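Long-range contact in GGDEF and EAL domain-containing protein (Vibrio cholerae O1 str. 2010EL-1786, PDB 6PWK), which probably acts as a c-di-GMP receptor that couples levels of this second messenger to large adhesins and biofilm formation: residues K184-K188 with F237-L242. Numbering follows the deposited sequence.
Sequences KQQWK and FALEQL. With C2E (9,9'-[(2R,3R,3aS,5S,7aR,9R,10R,10aS,12S,14aR)-3,5,10,12-tetrahydroxy-5,12-dioxidooctahydro-2H,7H-difuro[3,2-d:3',2'-j][1,3,7,9,2,8]tetraoxadiphosphacyclododecine-2,9-diyl]bis(2-amino-1,9-dihydro-6H-purin-6-one)), chain D.
Lys184 and Ala238 come within 4.6 Å, CA to CA, where the first turn of helix 184-197 packs against the last turn of helix 232-241. The short axes run nearly perpendicular, at 103°, and approach to 8.4 Å. Ala238 sits at the crossing: its CB meets Trp187 CB at 3.6 Å and also touches the Lys184 carbonyl oxygen, which accepts the helical bond from Lys188 N. Beside it, Phe237 CZ lies 3.8 Å from Trp187 CD1, the two rings steeply inclined at 75° in an oblique pair, while Trp187 NE1 is hydrogen-bonded to Asn157 OD1 of helix 148-164. Leu242, the first residue beyond its helix, lays CD1 against the Lys184 carbonyl and Lys188 CB, and Leu239 CD2 reaches Lys188 CA at 3.7 Å. Lys184 runs extended past Gln241, CE 3.6 Å from Gln241 CG, before a bend at chi4 (69°) turns NZ to its salt bridge with Asp156. The same helix start receives c-di-GMP: Lys184 N donates to both O2A and O3A, and Gln185 N makes a nearly straight 2.7 Å bond to phosphate oxygen O1P. The contact is mainly van der Waals, with lysine and glutamine methylenes adding to the apolar groups; this helix start thus carries both the packing against 232-241 and the amide donors to c-di-GMP, and the positive end of the helix dipole would probably favour the phosphate.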
loop_
_atom_site.group_PDB
_atom_site.type_symbol
_atom_site.label_atom_id
_atom_site.label_comp_id
_atom_site.label_asym_id
_atom_site.label_seq_id
_atom_site.Cartn_x
_atom_site.Cartn_y
_atom_site.Cartn_z
ATOM N N LYS A 184 -7.075 -14.713 11.638
ATOM C CA LYS A 184 -6.379 -13.435 11.768
ATOM C C LYS A 184 -7.201 -12.434 12.570
ATOM O O LYS A 184 -6.686 -11.779 13.483
ATOM C CB LYS A 184 -6.047 -12.871 10.385
ATOM C CG LYS A 184 -5.007 -13.663 9.612
ATOM C CD LYS A 184 -4.527 -12.882 8.399
ATOM C CE LYS A 184 -3.575 -13.703 7.543
ATOM N NZ LYS A 184 -4.261 -14.836 6.861
ATOM N N GLN A 185 -8.488 -12.304 12.245
ATOM C CA GLN A 185 -9.327 -11.345 12.957
ATOM C C GLN A 185 -9.596 -11.786 14.389
ATOM O O GLN A 185 -9.793 -10.939 15.268
ATOM C CB GLN A 185 -10.634 -11.129 12.196
ATOM C CG GLN A 185 -10.452 -10.355 10.899
ATOM C CD GLN A 185 -11.621 -10.505 9.949
ATOM O OE1 GLN A 185 -12.776 -10.595 10.368
ATOM N NE2 GLN A 185 -11.327 -10.539 8.655
ATOM N N GLN A 186 -9.606 -13.094 14.648
ATOM C CA GLN A 186 -9.775 -13.566 16.018
ATOM C C GLN A 186 -8.566 -13.212 16.875
ATOM O O GLN A 186 -8.720 -12.792 18.028
ATOM C CB GLN A 186 -10.025 -15.073 16.030
ATOM C CG GLN A 186 -11.401 -15.475 15.527
ATOM C CD GLN A 186 -11.557 -16.977 15.388
ATOM O OE1 GLN A 186 -10.600 -17.688 15.084
ATOM N NE2 GLN A 186 -12.769 -17.468 15.613
ATOM N N TRP A 187 -7.356 -13.375 16.331
ATOM C CA TRP A 187 -6.156 -12.990 17.067
ATOM C C TRP A 187 -6.173 -11.505 17.400
ATOM O O TRP A 187 -5.877 -11.106 18.532
ATOM C CB TRP A 187 -4.899 -13.335 16.263
ATOM C CG TRP A 187 -4.444 -14.758 16.384
ATOM C CD1 TRP A 187 -4.352 -15.675 15.379
ATOM C CD2 TRP A 187 -4.009 -15.426 17.576
ATOM N NE1 TRP A 187 -3.890 -16.872 15.869
ATOM C CE2 TRP A 187 -3.672 -16.747 17.215
ATOM C CE3 TRP A 187 -3.872 -15.036 18.913
ATOM C CZ2 TRP A 187 -3.209 -17.680 18.141
ATOM C CZ3 TRP A 187 -3.412 -15.964 19.832
ATOM C CH2 TRP A 187 -3.086 -17.269 19.441
ATOM N N LYS A 188 -6.520 -10.668 16.418
ATOM C CA LYS A 188 -6.542 -9.227 16.646
ATOM C C LYS A 188 -7.537 -8.857 17.740
ATOM O O LYS A 188 -7.243 -8.017 18.598
ATOM C CB LYS A 188 -6.875 -8.496 15.347
ATOM C CG LYS A 188 -6.906 -6.984 15.482
ATOM C CD LYS A 188 -7.526 -6.331 14.259
ATOM C CE LYS A 188 -7.723 -4.840 14.471
ATOM N NZ LYS A 188 -8.728 -4.278 13.527
ATOM N N PHE A 237 1.733 -12.250 13.409
ATOM C CA PHE A 237 1.443 -12.372 11.985
ATOM C C PHE A 237 0.063 -11.812 11.660
ATOM O O PHE A 237 -0.134 -11.195 10.607
ATOM C CB PHE A 237 1.542 -13.834 11.551
ATOM C CG PHE A 237 0.323 -14.646 11.886
ATOM C CD1 PHE A 237 0.075 -15.042 13.190
ATOM C CD2 PHE A 237 -0.578 -15.007 10.898
ATOM C CE1 PHE A 237 -1.048 -15.786 13.502
ATOM C CE2 PHE A 237 -1.703 -15.750 11.203
ATOM C CZ PHE A 237 -1.938 -16.141 12.506
ATOM N N ALA A 238 -0.902 -12.011 12.560
ATOM C CA ALA A 238 -2.253 -11.522 12.317
ATOM C C ALA A 238 -2.310 -10.002 12.393
ATOM O O ALA A 238 -3.018 -9.362 11.608
ATOM C CB ALA A 238 -3.225 -12.147 13.313
ATOM N N LEU A 239 -1.568 -9.406 13.327
ATOM C CA LEU A 239 -1.603 -7.957 13.480
ATOM C C LEU A 239 -0.941 -7.257 12.299
ATOM O O LEU A 239 -1.427 -6.219 11.834
ATOM C CB LEU A 239 -0.932 -7.549 14.790
ATOM C CG LEU A 239 -1.513 -8.166 16.065
ATOM C CD1 LEU A 239 -0.906 -7.518 17.299
ATOM C CD2 LEU A 239 -3.030 -8.044 16.077
ATOM N N GLU A 240 0.168 -7.807 11.802
ATOM C CA GLU A 240 0.840 -7.188 10.663
ATOM C C GLU A 240 0.035 -7.369 9.383
ATOM O O GLU A 240 -0.015 -6.462 8.543
ATOM C CB GLU A 240 2.245 -7.763 10.500
ATOM C CG GLU A 240 3.210 -7.355 11.597
ATOM C CD GLU A 240 4.646 -7.719 11.276
ATOM O OE1 GLU A 240 4.992 -8.916 11.354
ATOM O OE2 GLU A 240 5.426 -6.806 10.934
ATOM N N GLN A 241 -0.600 -8.530 9.214
ATOM C CA GLN A 241 -1.407 -8.753 8.020
ATOM C C GLN A 241 -2.646 -7.869 8.010
ATOM O O GLN A 241 -3.171 -7.549 6.938
ATOM C CB GLN A 241 -1.804 -10.226 7.921
ATOM C CG GLN A 241 -1.862 -10.744 6.497
ATOM C CD GLN A 241 -0.489 -10.830 5.863
ATOM O OE1 GLN A 241 0.476 -11.249 6.501
ATOM N NE2 GLN A 241 -0.391 -10.429 4.601
ATOM N N LEU A 242 -3.121 -7.462 9.184
ATOM C CA LEU A 242 -4.279 -6.588 9.302
ATOM C C LEU A 242 -3.893 -5.135 9.554
ATOM O O LEU A 242 -4.766 -4.323 9.870
ATOM C CB LEU A 242 -5.200 -7.087 10.415
ATOM C CG LEU A 242 -5.769 -8.499 10.249
ATOM C CD1 LEU A 242 -6.573 -8.904 11.479
ATOM C CD2 LEU A 242 -6.617 -8.606 8.990
HETATM P P1 C2E D . -9.501 -14.266 8.901
HETATM O O2P C2E D . -8.632 -13.323 8.105
HETATM O O1P C2E D . -9.784 -13.514 10.166
HETATM O "O5'" C2E D . -10.994 -14.484 8.282
HETATM C "C5'" C2E D . -12.034 -14.875 9.120
HETATM C "C4'" C2E D . -13.227 -14.976 8.143
HETATM O "O4'" C2E D . -13.432 -13.807 7.602
HETATM C "C3'" C2E D . -12.703 -15.784 6.939
HETATM O "O3'" C2E D . -12.874 -17.111 7.098
HETATM C "C2'" C2E D . -13.518 -15.251 5.743
HETATM O "O2'" C2E D . -14.698 -16.127 5.488
HETATM C "C1'" C2E D . -13.998 -14.094 6.120
HETATM N N9 C2E D . -13.698 -13.031 5.193
HETATM C C8 C2E D . -12.411 -12.900 5.603
HETATM N N7 C2E D . -11.868 -11.918 4.843
HETATM C C5 C2E D . -12.794 -11.454 3.998
HETATM C C6 C2E D . -12.809 -10.363 2.899
HETATM O O6 C2E D . -11.848 -9.716 2.649
HETATM N N1 C2E D . -14.002 -10.093 2.140
HETATM C C2 C2E D . -15.209 -10.847 2.395
HETATM N N2 C2E D . -16.473 -10.661 1.689
HETATM N N3 C2E D . -15.167 -11.866 3.433
HETATM C C4 C2E D . -13.934 -12.150 4.227
HETATM P P11 C2E D . -12.050 -17.994 5.950
HETATM O O21 C2E D . -12.092 -17.539 4.508
HETATM O O11 C2E D . -12.721 -19.339 5.917
HETATM O O5A C2E D . -10.570 -18.270 6.641
HETATM C C5A C2E D . -10.506 -18.167 8.039
HETATM C C4A C2E D . -9.087 -18.089 8.432
HETATM O O4A C2E D . -8.352 -18.871 7.678
HETATM C C3A C2E D . -8.550 -16.519 8.169
HETATM O O3A C2E D . -8.759 -15.664 9.384
HETATM C C2A C2E D . -7.357 -16.610 7.943
HETATM O O2A C2E D . -6.611 -16.589 9.252
HETATM C C1A C2E D . -7.190 -18.035 7.187
HETATM N N91 C2E D . -7.205 -17.908 5.876
HETATM C C81 C2E D . -8.252 -17.938 5.034
HETATM N N71 C2E D . -7.754 -17.783 3.795
HETATM C C51 C2E D . -6.430 -17.666 3.887
HETATM C C61 C2E D . -5.344 -17.472 2.834
HETATM O O61 C2E D . -5.667 -17.404 1.703
HETATM N N11 C2E D . -3.958 -17.371 3.187
HETATM C C21 C2E D . -3.572 -17.454 4.570
HETATM N N21 C2E D . -2.169 -17.352 4.949
HETATM N N31 C2E D . -4.624 -17.641 5.573
HETATM C C41 C2E D . -6.070 -17.745 5.192
#